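Local coordinates for DUF115 domain-containing protein (Magnetospirillum magneticum AMB-1, PDB 5MU5) that probably transfers a nonulosonic acid sugar to flagellin as a Maf glycosyltransferase and is involved in forming the bacterial flagellum, at residues M26-R29 with L30-R34; A223-S226 with E227-D231; P515-K518 with A519-A523; H630-I633 with R634-L638. All coordinates share one frame; numbering follows the deposited sequence.

Contact 1. Residues M26-R29 with L30-R34; sequences MGER and LRVHR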
loop_
_atom_site.group_PDB
_atom_site.type_symbol
_atom_site.label_atom_id
_atom_site.label_comp_id
_atom_site.label_asym_id
_atom_site.label_seq_id
_atom_site.Cartn_x
_atom_site.Cartn_y
_atom_site.Cartn_z
ATOM N N MET A 26 9.204 25.601 5.821
ATOM C CA MET A 26 9.321 26.223 4.513
ATOM C C MET A 26 9.518 27.733 4.678
ATOM O O MET A 26 10.318 28.361 3.966
ATOM C CB MET A 26 8.060 25.957 3.699
ATOM C CG MET A 26 8.132 26.443 2.260
ATOM S SD MET A 26 9.401 25.580 1.314
ATOM C CE MET A 26 8.754 23.902 1.310
ATOM N N GLY A 27 8.776 28.300 5.625
ATOM C CA GLY A 27 8.867 29.710 5.958
ATOM C C GLY A 27 10.268 30.041 6.410
ATOM O O GLY A 27 10.826 31.055 5.998
ATOM N N GLU A 28 10.860 29.168 7.227
ATOM C CA GLU A 28 12.189 29.458 7.751
ATOM C C GLU A 28 13.204 29.447 6.602
ATOM O O GLU A 28 14.087 30.287 6.514
ATOM C CB GLU A 28 12.577 28.488 8.869
ATOM C CG GLU A 28 13.864 28.855 9.601
ATOM C CD GLU A 28 13.931 30.315 10.063
ATOM O OE1 GLU A 28 12.931 30.830 10.610
ATOM O OE2 GLU A 28 14.999 30.950 9.888
ATOM N N ARG A 29 13.017 28.530 5.685
ATOM C CA ARG A 29 13.882 28.438 4.541
ATOM C C ARG A 29 13.716 29.662 3.624
ATOM O O ARG A 29 14.696 30.240 3.159
ATOM C CB ARG A 29 13.575 27.137 3.810
ATOM C CG ARG A 29 14.543 26.864 2.697
ATOM C CD ARG A 29 14.274 25.542 2.039
ATOM N NE ARG A 29 15.084 25.444 0.830
ATOM C CZ ARG A 29 15.005 24.441 -0.039
ATOM N NH1 ARG A 29 14.157 23.435 0.166
ATOM N NH2 ARG A 29 15.791 24.452 -1.108
ATOM N N LEU A 30 12.481 30.060 3.363
ATOM C CA LEU A 30 12.239 31.292 2.613
ATOM C C LEU A 30 12.861 32.538 3.257
ATOM O O LEU A 30 13.359 33.419 2.547
ATOM C CB LEU A 30 10.739 31.531 2.455
ATOM C CG LEU A 30 10.083 30.615 1.425
ATOM C CD1 LEU A 30 8.570 30.613 1.575
ATOM C CD2 LEU A 30 10.485 31.039 0.011
ATOM N N ARG A 31 12.829 32.617 4.587
ATOM C CA ARG A 31 13.324 33.788 5.299
ATOM C C ARG A 31 14.815 34.016 5.039
ATOM O O ARG A 31 15.232 35.140 4.864
ATOM C CB ARG A 31 13.087 33.643 6.819
ATOM C CG ARG A 31 13.228 34.924 7.617
ATOM C CD ARG A 31 13.049 34.729 9.133
ATOM N NE ARG A 31 14.129 33.892 9.650
ATOM C CZ ARG A 31 15.285 34.335 10.120
ATOM N NH1 ARG A 31 15.527 35.639 10.247
ATOM N NH2 ARG A 31 16.195 33.457 10.500
ATOM N N VAL A 32 15.614 32.947 5.016
ATOM C CA VAL A 32 17.075 33.084 4.880
ATOM C C VAL A 32 17.602 32.829 3.469
ATOM O O VAL A 32 18.797 32.883 3.255
ATOM C CB VAL A 32 17.843 32.161 5.875
ATOM C CG1 VAL A 32 17.523 32.538 7.313
ATOM C CG2 VAL A 32 17.537 30.685 5.635
ATOM N N HIS A 33 16.728 32.550 2.508
ATOM C CA HIS A 33 17.177 32.195 1.162
ATOM C C HIS A 33 17.740 33.414 0.438
ATOM O O HIS A 33 17.201 34.510 0.552
ATOM C CB HIS A 33 16.032 31.577 0.360
ATOM C CG HIS A 33 16.423 31.129 -1.009
ATOM N ND1 HIS A 33 17.200 30.009 -1.235
ATOM C CD2 HIS A 33 16.130 31.638 -2.230
ATOM C CE1 HIS A 33 17.382 29.861 -2.538
ATOM N NE2 HIS A 33 16.740 30.834 -3.164
ATOM N N ARG A 34 18.849 33.207 -0.272
ATOM C CA ARG A 34 19.475 34.229 -1.110
ATOM C C ARG A 34 19.419 33.730 -2.556
ATOM O O ARG A 34 20.261 32.962 -2.977
ATOM C CB ARG A 34 20.938 34.448 -0.700
ATOM C CG ARG A 34 21.161 34.884 0.747
ATOM C CD ARG A 34 20.583 36.262 1.063
ATOM N NE ARG A 34 20.994 37.296 0.101
ATOM C CZ ARG A 34 22.197 37.881 0.053
ATOM N NH1 ARG A 34 23.166 37.547 0.901
ATOM N NH2 ARG A 34 22.444 38.806 -0.872
#
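L30 gives its N-H to M26 O at 2.8 Å, an almost straight i to i+4 bond, while its CD1 lies 4.2 Å from M26 CG. M26 and L30 both pack on F19 of helix 9-22 and F154 of helix 154-160; L30 also touches L16 and Y158. R31 repeats the backbone bond to G27 O (2.9 Å) and reaches back one turn to E28. Its chain bends at chi3 (65°), which turns the guanidinium side-on to the carboxylate: NH2 meets E28 OE2 at 2.8 Å on the syn lone pair, and NE meets the same oxygen at 3.1 Å. OE2 is thus gripped twice, in the guanidinium plane, although the carboxylate itself is turned 45° from that plane. This i to i+3 salt bridge lies near the C-terminal end of helix 24-32, in the Maf N-terminal domain, on the exposed side of the helix. V32 N makes weak bonds to E28 O and R29 O. H33 rests its CB 3.4 Å from R29 O; its ring sits edge-to-face with F154, and its NE2 is hydrogen-bonded to D155 OD1.

Contact 2. Residues A223-S226 with E227-D231; sequences AAMS and EFMRD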
loop_
_atom_site.group_PDB
_atom_site.type_symbol
_atom_site.label_atom_id
_atom_site.label_comp_id
_atom_site.label_asym_id
_atom_site.label_seq_id
_atom_site.Cartn_x
_atom_site.Cartn_y
_atom_site.Cartn_z
ATOM N N ALA A 223 7.664 14.698 -17.668
ATOM C CA ALA A 223 7.775 13.299 -17.282
ATOM C C ALA A 223 7.076 13.023 -15.957
ATOM O O ALA A 223 6.464 11.977 -15.793
ATOM C CB ALA A 223 9.234 12.876 -17.193
ATOM N N ALA A 224 7.179 13.942 -15.004
ATOM C CA ALA A 224 6.515 13.765 -13.724
ATOM C C ALA A 224 5.005 13.723 -13.894
ATOM O O ALA A 224 4.330 12.964 -13.210
ATOM C CB ALA A 224 6.900 14.867 -12.758
ATOM N N MET A 225 4.472 14.532 -14.798
ATOM C CA MET A 225 3.032 14.510 -15.062
ATOM C C MET A 225 2.602 13.165 -15.650
ATOM O O MET A 225 1.596 12.595 -15.215
ATOM C CB MET A 225 2.613 15.635 -16.019
ATOM C CG MET A 225 1.125 15.625 -16.355
ATOM S SD MET A 225 0.548 17.168 -17.102
ATOM C CE MET A 225 -0.232 16.614 -18.626
ATOM N N SER A 226 3.335 12.674 -16.657
ATOM C CA SER A 226 3.036 11.357 -17.243
ATOM C C SER A 226 3.099 10.265 -16.194
ATOM O O SER A 226 2.248 9.389 -16.155
ATOM C CB SER A 226 4.029 10.980 -18.335
ATOM O OG SER A 226 3.882 11.847 -19.413
ATOM N N GLU A 227 4.137 10.295 -15.369
ATOM C CA GLU A 227 4.288 9.295 -14.344
ATOM C C GLU A 227 3.113 9.396 -13.392
ATOM O O GLU A 227 2.493 8.408 -13.093
ATOM C CB GLU A 227 5.607 9.453 -13.606
ATOM C CG GLU A 227 5.835 8.376 -12.555
ATOM C CD GLU A 227 7.259 8.354 -12.024
ATOM O OE1 GLU A 227 8.048 9.258 -12.406
ATOM O OE2 GLU A 227 7.585 7.435 -11.219
ATOM N N PHE A 228 2.777 10.592 -12.937
ATOM C CA PHE A 228 1.657 10.714 -12.021
ATOM C C PHE A 228 0.336 10.170 -12.627
ATOM O O PHE A 228 -0.407 9.474 -11.951
ATOM C CB PHE A 228 1.517 12.145 -11.526
ATOM C CG PHE A 228 0.365 12.333 -10.594
ATOM C CD1 PHE A 228 0.475 11.940 -9.275
ATOM C CD2 PHE A 228 -0.830 12.879 -11.039
ATOM C CE1 PHE A 228 -0.584 12.099 -8.410
ATOM C CE2 PHE A 228 -1.898 13.041 -10.176
ATOM C CZ PHE A 228 -1.774 12.648 -8.854
ATOM N N MET A 229 0.089 10.437 -13.906
ATOM C CA MET A 229 -1.107 9.932 -14.602
ATOM C C MET A 229 -1.227 8.421 -14.637
ATOM O O MET A 229 -2.333 7.891 -14.573
ATOM C CB MET A 229 -1.154 10.436 -16.033
ATOM C CG MET A 229 -1.386 11.927 -16.122
ATOM S SD MET A 229 -1.396 12.533 -17.810
ATOM C CE MET A 229 -3.093 12.108 -18.254
ATOM N N ARG A 230 -0.100 7.737 -14.787
ATOM C CA ARG A 230 -0.058 6.283 -14.689
ATOM C C ARG A 230 -0.202 5.828 -13.226
ATOM O O ARG A 230 -0.901 4.862 -12.938
ATOM C CB ARG A 230 1.243 5.744 -15.309
ATOM C CG ARG A 230 1.307 5.938 -16.826
ATOM C CD ARG A 230 2.514 5.261 -17.459
ATOM N NE ARG A 230 3.718 5.572 -16.703
ATOM C CZ ARG A 230 4.553 6.578 -16.952
ATOM N NH1 ARG A 230 4.379 7.398 -17.986
ATOM N NH2 ARG A 230 5.598 6.756 -16.159
ATOM N N ASP A 231 0.441 6.547 -12.312
ATOM C CA ASP A 231 0.428 6.237 -10.868
ATOM C C ASP A 231 -0.908 6.492 -10.152
ATOM O O ASP A 231 -1.190 5.868 -9.124
ATOM C CB ASP A 231 1.447 7.121 -10.106
ATOM C CG ASP A 231 2.909 6.706 -10.299
ATOM O OD1 ASP A 231 3.186 5.620 -10.858
ATOM O OD2 ASP A 231 3.785 7.495 -9.845
HETATM O O HOH W 1 7.204 9.436 -17.123
#
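E227, F228, M229 and R230 each donate their N-H to the carbonyl four residues back, A223, A224, M225 and S226 in turn, a regular alpha-helical run in which F228 N to A224 O is 2.8 Å and R230 N to S226 O is longer at 3.2 Å. M225 and M229 share one side of the helix: M225 CG lies 4.2 Å from M229 SD, and M229 CG comes within 3.2 Å of M225 O. That approach follows from chi1 of M229 (-68°), which sets CG beside the backbone N. Both methionines and F228 pack on L212 of strand 211-214, so helix 219-235 lies against the four-stranded parallel sheet of the Maf N-terminal domain; A224 and F228 also touch helix 188-202. R230, on a neighbouring side, folds back toward S226. A bend at chi3 (-47°) lays its guanidinium over S226 O, which stands 3.4 Å above the plane and offset toward the rim, and brings NH1 to 3.6 Å from S226 CB. A water at the guanidinium edge, in its plane, accepts from R230 NH2 at 3.3 Å and donates to A223 O at 3.0 Å, bridging a side chain and a carbonyl about two turns apart. The S226 carbonyl keeps its hydrogen bond to R230 N while its partial negative charge faces the cationic group, which probably adds a modest electrostatic attraction.

Contact 3. Residues P515-K518 with A519-A523; sequences PDMK and AKDLA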
loop_
_atom_site.group_PDB
_atom_site.type_symbol
_atom_site.label_atom_id
_atom_site.label_comp_id
_atom_site.label_asym_id
_atom_site.label_seq_id
_atom_site.Cartn_x
_atom_site.Cartn_y
_atom_site.Cartn_z
ATOM N N PRO A 515 26.539 -30.945 13.166
ATOM C CA PRO A 515 25.221 -31.240 13.746
ATOM C C PRO A 515 25.041 -30.664 15.152
ATOM O O PRO A 515 23.939 -30.262 15.494
ATOM C CB PRO A 515 25.173 -32.770 13.779
ATOM C CG PRO A 515 26.168 -33.212 12.765
ATOM C CD PRO A 515 27.232 -32.159 12.705
ATOM N N ASP A 516 26.105 -30.629 15.954
ATOM C CA ASP A 516 26.043 -30.034 17.309
ATOM C C ASP A 516 25.717 -28.547 17.271
ATOM O O ASP A 516 24.902 -28.067 18.067
ATOM C CB ASP A 516 27.360 -30.246 18.078
ATOM C CG ASP A 516 27.526 -31.684 18.592
ATOM O OD1 ASP A 516 26.712 -32.540 18.193
ATOM O OD2 ASP A 516 28.463 -31.956 19.397
ATOM N N MET A 517 26.360 -27.826 16.349
ATOM C CA MET A 517 26.126 -26.402 16.170
ATOM C C MET A 517 24.653 -26.163 15.807
ATOM O O MET A 517 23.995 -25.254 16.355
ATOM C CB MET A 517 27.050 -25.846 15.078
ATOM C CG MET A 517 26.999 -24.321 14.918
ATOM S SD MET A 517 27.986 -23.659 13.540
ATOM C CE MET A 517 29.633 -24.259 13.987
ATOM N N LYS A 518 24.141 -26.996 14.898
ATOM C CA LYS A 518 22.745 -26.943 14.478
ATOM C C LYS A 518 21.819 -27.141 15.670
ATOM O O LYS A 518 20.876 -26.365 15.847
ATOM C CB LYS A 518 22.433 -28.008 13.419
ATOM C CG LYS A 518 20.987 -27.964 12.949
ATOM C CD LYS A 518 20.642 -29.042 11.936
ATOM C CE LYS A 518 19.192 -28.855 11.553
ATOM N NZ LYS A 518 18.733 -29.851 10.564
ATOM N N ALA A 519 22.077 -28.177 16.471
ATOM C CA ALA A 519 21.264 -28.463 17.661
ATOM C C ALA A 519 21.315 -27.318 18.654
ATOM O O ALA A 519 20.310 -26.990 19.277
ATOM C CB ALA A 519 21.710 -29.746 18.334
ATOM N N LYS A 520 22.494 -26.721 18.800
ATOM C CA LYS A 520 22.658 -25.566 19.679
ATOM C C LYS A 520 21.776 -24.426 19.181
ATOM O O LYS A 520 20.956 -23.885 19.916
ATOM C CB LYS A 520 24.123 -25.131 19.720
ATOM C CG LYS A 520 24.424 -23.999 20.682
ATOM C CD LYS A 520 25.904 -23.650 20.648
ATOM C CE LYS A 520 26.246 -22.459 21.547
ATOM N NZ LYS A 520 26.216 -22.765 23.010
ATOM N N ASP A 521 21.935 -24.081 17.908
ATOM C CA ASP A 521 21.188 -22.984 17.323
ATOM C C ASP A 521 19.675 -23.214 17.292
ATOM O O ASP A 521 18.934 -22.279 17.525
ATOM C CB ASP A 521 21.773 -22.618 15.958
ATOM C CG ASP A 521 23.199 -21.991 16.072
ATOM O OD1 ASP A 521 23.655 -21.702 17.214
ATOM O OD2 ASP A 521 23.860 -21.794 15.014
ATOM N N LEU A 522 19.205 -24.440 17.081
ATOM C CA LEU A 522 17.763 -24.718 17.212
ATOM C C LEU A 522 17.263 -24.574 18.646
ATOM O O LEU A 522 16.130 -24.139 18.877
ATOM C CB LEU A 522 17.396 -26.102 16.652
ATOM C CG LEU A 522 17.453 -26.165 15.112
ATOM C CD1 LEU A 522 17.191 -27.574 14.639
ATOM C CD2 LEU A 522 16.446 -25.224 14.482
ATOM N N ALA A 523 18.104 -24.927 19.619
ATOM C CA ALA A 523 17.753 -24.715 21.017
ATOM C C ALA A 523 17.582 -23.207 21.297
ATOM O O ALA A 523 16.638 -22.802 21.966
ATOM C CB ALA A 523 18.808 -25.334 21.920
#
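K518 is fully extended, its CG opposite the backbone N (chi1 -179°), while L522 turns its CG beside its own backbone N (chi1 -72°); the two chains consequently run side by side, pointing the same way, with K518 CE 3.9 Å from L522 CD1. The aliphatic part of the lysine does the touching, and its NZ goes on to a salt bridge with D318 and a hydrogen bond to Q295 O. The backbone joins the same two residues, L522 N to K518 O at 2.8 Å. All this belongs to the first turns of helix 515-528, which opens with T514 OG1 hydrogen-bonded to M517 N. D318 and T273 lie just before strands 319-322 and 275-278 of the ten-stranded mixed sheet, so the helix is tied to the loops that lead into both. D521 lies alongside M517, pointing the same way, its OD2 4.0 Å from M517 CG and its CG 3.4 Å from M517 O. OD2 of this buried aspartate is hydrogen-bonded to T273 OG1. A leucine at D521 would probably leave the T273 hydroxyl without its carboxylate partner and weaken that tie.

Contact 4. Residues H630-I633 with R634-L638; sequences HQMI and RVMTL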
loop_
_atom_site.group_PDB
_atom_site.type_symbol
_atom_site.label_atom_id
_atom_site.label_comp_id
_atom_site.label_asym_id
_atom_site.label_seq_id
_atom_site.Cartn_x
_atom_site.Cartn_y
_atom_site.Cartn_z
ATOM N N HIS A 630 -26.678 4.981 3.247
ATOM C CA HIS A 630 -27.315 4.540 4.500
ATOM C C HIS A 630 -27.702 3.067 4.501
ATOM O O HIS A 630 -27.469 2.367 5.490
ATOM C CB HIS A 630 -28.564 5.365 4.816
ATOM C CG HIS A 630 -28.310 6.513 5.729
ATOM N ND1 HIS A 630 -28.623 6.473 7.071
ATOM C CD2 HIS A 630 -27.757 7.730 5.504
ATOM C CE1 HIS A 630 -28.281 7.619 7.633
ATOM N NE2 HIS A 630 -27.756 8.400 6.704
ATOM N N GLN A 631 -28.334 2.600 3.430
ATOM C CA GLN A 631 -28.662 1.184 3.343
ATOM C C GLN A 631 -27.387 0.343 3.425
ATOM O O GLN A 631 -27.370 -0.674 4.104
ATOM C CB GLN A 631 -29.462 0.847 2.090
ATOM C CG GLN A 631 -30.952 1.145 2.225
ATOM C CD GLN A 631 -31.752 0.835 0.956
ATOM O OE1 GLN A 631 -31.456 -0.120 0.220
ATOM N NE2 GLN A 631 -32.778 1.646 0.697
ATOM N N MET A 632 -26.319 0.781 2.765
ATOM C CA MET A 632 -25.055 0.065 2.828
ATOM C C MET A 632 -24.538 0.006 4.265
ATOM O O MET A 632 -24.140 -1.061 4.755
ATOM C CB MET A 632 -24.008 0.735 1.957
ATOM C CG MET A 632 -22.736 -0.072 1.796
ATOM S SD MET A 632 -21.491 0.765 0.813
ATOM C CE MET A 632 -20.970 2.013 1.978
ATOM N N ILE A 633 -24.544 1.154 4.931
ATOM C CA ILE A 633 -24.072 1.224 6.306
ATOM C C ILE A 633 -24.951 0.374 7.232
ATOM O O ILE A 633 -24.438 -0.251 8.157
ATOM C CB ILE A 633 -23.888 2.691 6.743
ATOM C CG1 ILE A 633 -22.561 3.166 6.150
ATOM C CG2 ILE A 633 -23.881 2.821 8.256
ATOM C CD1 ILE A 633 -22.246 4.630 6.319
ATOM N N ARG A 634 -26.247 0.312 6.946
ATOM C CA ARG A 634 -27.171 -0.562 7.687
ATOM C C ARG A 634 -26.825 -2.053 7.514
ATOM O O ARG A 634 -26.748 -2.801 8.495
ATOM C CB ARG A 634 -28.621 -0.293 7.248
ATOM C CG ARG A 634 -29.643 -1.237 7.848
ATOM C CD ARG A 634 -31.080 -0.777 7.633
ATOM N NE ARG A 634 -31.967 -1.597 8.464
ATOM C CZ ARG A 634 -32.399 -2.821 8.155
ATOM N NH1 ARG A 634 -32.065 -3.397 7.002
ATOM N NH2 ARG A 634 -33.178 -3.479 9.014
ATOM N N VAL A 635 -26.646 -2.488 6.272
ATOM C CA VAL A 635 -26.233 -3.860 6.008
ATOM C C VAL A 635 -24.877 -4.182 6.687
ATOM O O VAL A 635 -24.718 -5.241 7.287
ATOM C CB VAL A 635 -26.145 -4.136 4.487
ATOM C CG1 VAL A 635 -25.398 -5.436 4.197
ATOM C CG2 VAL A 635 -27.540 -4.168 3.875
ATOM N N MET A 636 -23.917 -3.270 6.600
ATOM C CA MET A 636 -22.618 -3.474 7.227
ATOM C C MET A 636 -22.754 -3.592 8.752
ATOM O O MET A 636 -22.101 -4.417 9.389
ATOM C CB MET A 636 -21.669 -2.320 6.907
ATOM C CG MET A 636 -21.259 -2.242 5.452
ATOM S SD MET A 636 -20.186 -0.836 5.093
ATOM C CE MET A 636 -18.625 -1.450 5.727
ATOM N N THR A 637 -23.594 -2.741 9.320
ATOM C CA THR A 637 -23.860 -2.733 10.739
ATOM C C THR A 637 -24.376 -4.095 11.186
ATOM O O THR A 637 -23.871 -4.672 12.147
ATOM C CB THR A 637 -24.892 -1.632 11.062
ATOM O OG1 THR A 637 -24.275 -0.348 10.883
ATOM C CG2 THR A 637 -25.434 -1.761 12.483
ATOM N N LEU A 638 -25.378 -4.604 10.478
ATOM C CA LEU A 638 -25.963 -5.899 10.816
ATOM C C LEU A 638 -24.993 -7.037 10.621
ATOM O O LEU A 638 -25.017 -7.988 11.387
ATOM C CB LEU A 638 -27.215 -6.162 9.986
ATOM C CG LEU A 638 -28.376 -5.241 10.337
ATOM C CD1 LEU A 638 -29.418 -5.331 9.235
ATOM C CD2 LEU A 638 -28.968 -5.585 11.703
#
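I633 O is gripped twice by T637: OG1 donates to it at 2.7 Å and the backbone N at 2.9 Å, the two reaching the carbonyl from opposite faces of its plane. The hydroxyl can do this because chi1 of T637 (-70°) places OG1 beside the backbone N, over the preceding turn. A valine at T637 would probably cost I633 O its hydroxyl donor, and the side chain the bond that fixes its rotation. The remaining backbone bonds are regular, R634, V635 and M636 donating to H630, Q631 and M632; V635 N to Q631 O, at 2.9 Å, is nearly straight at 171°. These turns lie in the middle of helix 618-646, a long member of the Maf helical bundle domain. The apolar contact is between methionines: M632 CG lies 4.2 Å from M636 SD, and M636 CG is tucked 3.2 Å from M632 O; both pack on L598 of helix 589-609 and on I93 of helix 92-107. On another side the I633 and T637 side chains lie at an angle to each other, CG2 of I633 4.1 Å from OG1 of T637, and both touch L554 of helix 546-564.

Each contact lies within one helix, contact 1 running out into the loop that follows; the four come in series along the chain and do not touch. Contacts 1 and 2 both belong to the Maf N-terminal domain, on helices 24-32 and 219-235, their centres 29 Å apart; helix 219-235 packs on the four-stranded parallel sheet. Contact 3, on helix 515-528, is about 53 Å from contact 2 between centres and on the opposite side of the chain's centre. Contact 4 belongs to helix 618-646 of the C-terminal helical bundle, with centres 37 Å from contact 2 and 55 Å from contact 3. Helix 92-107 touches contact 4, so the bundle packs directly against a helix of the N-terminal domain.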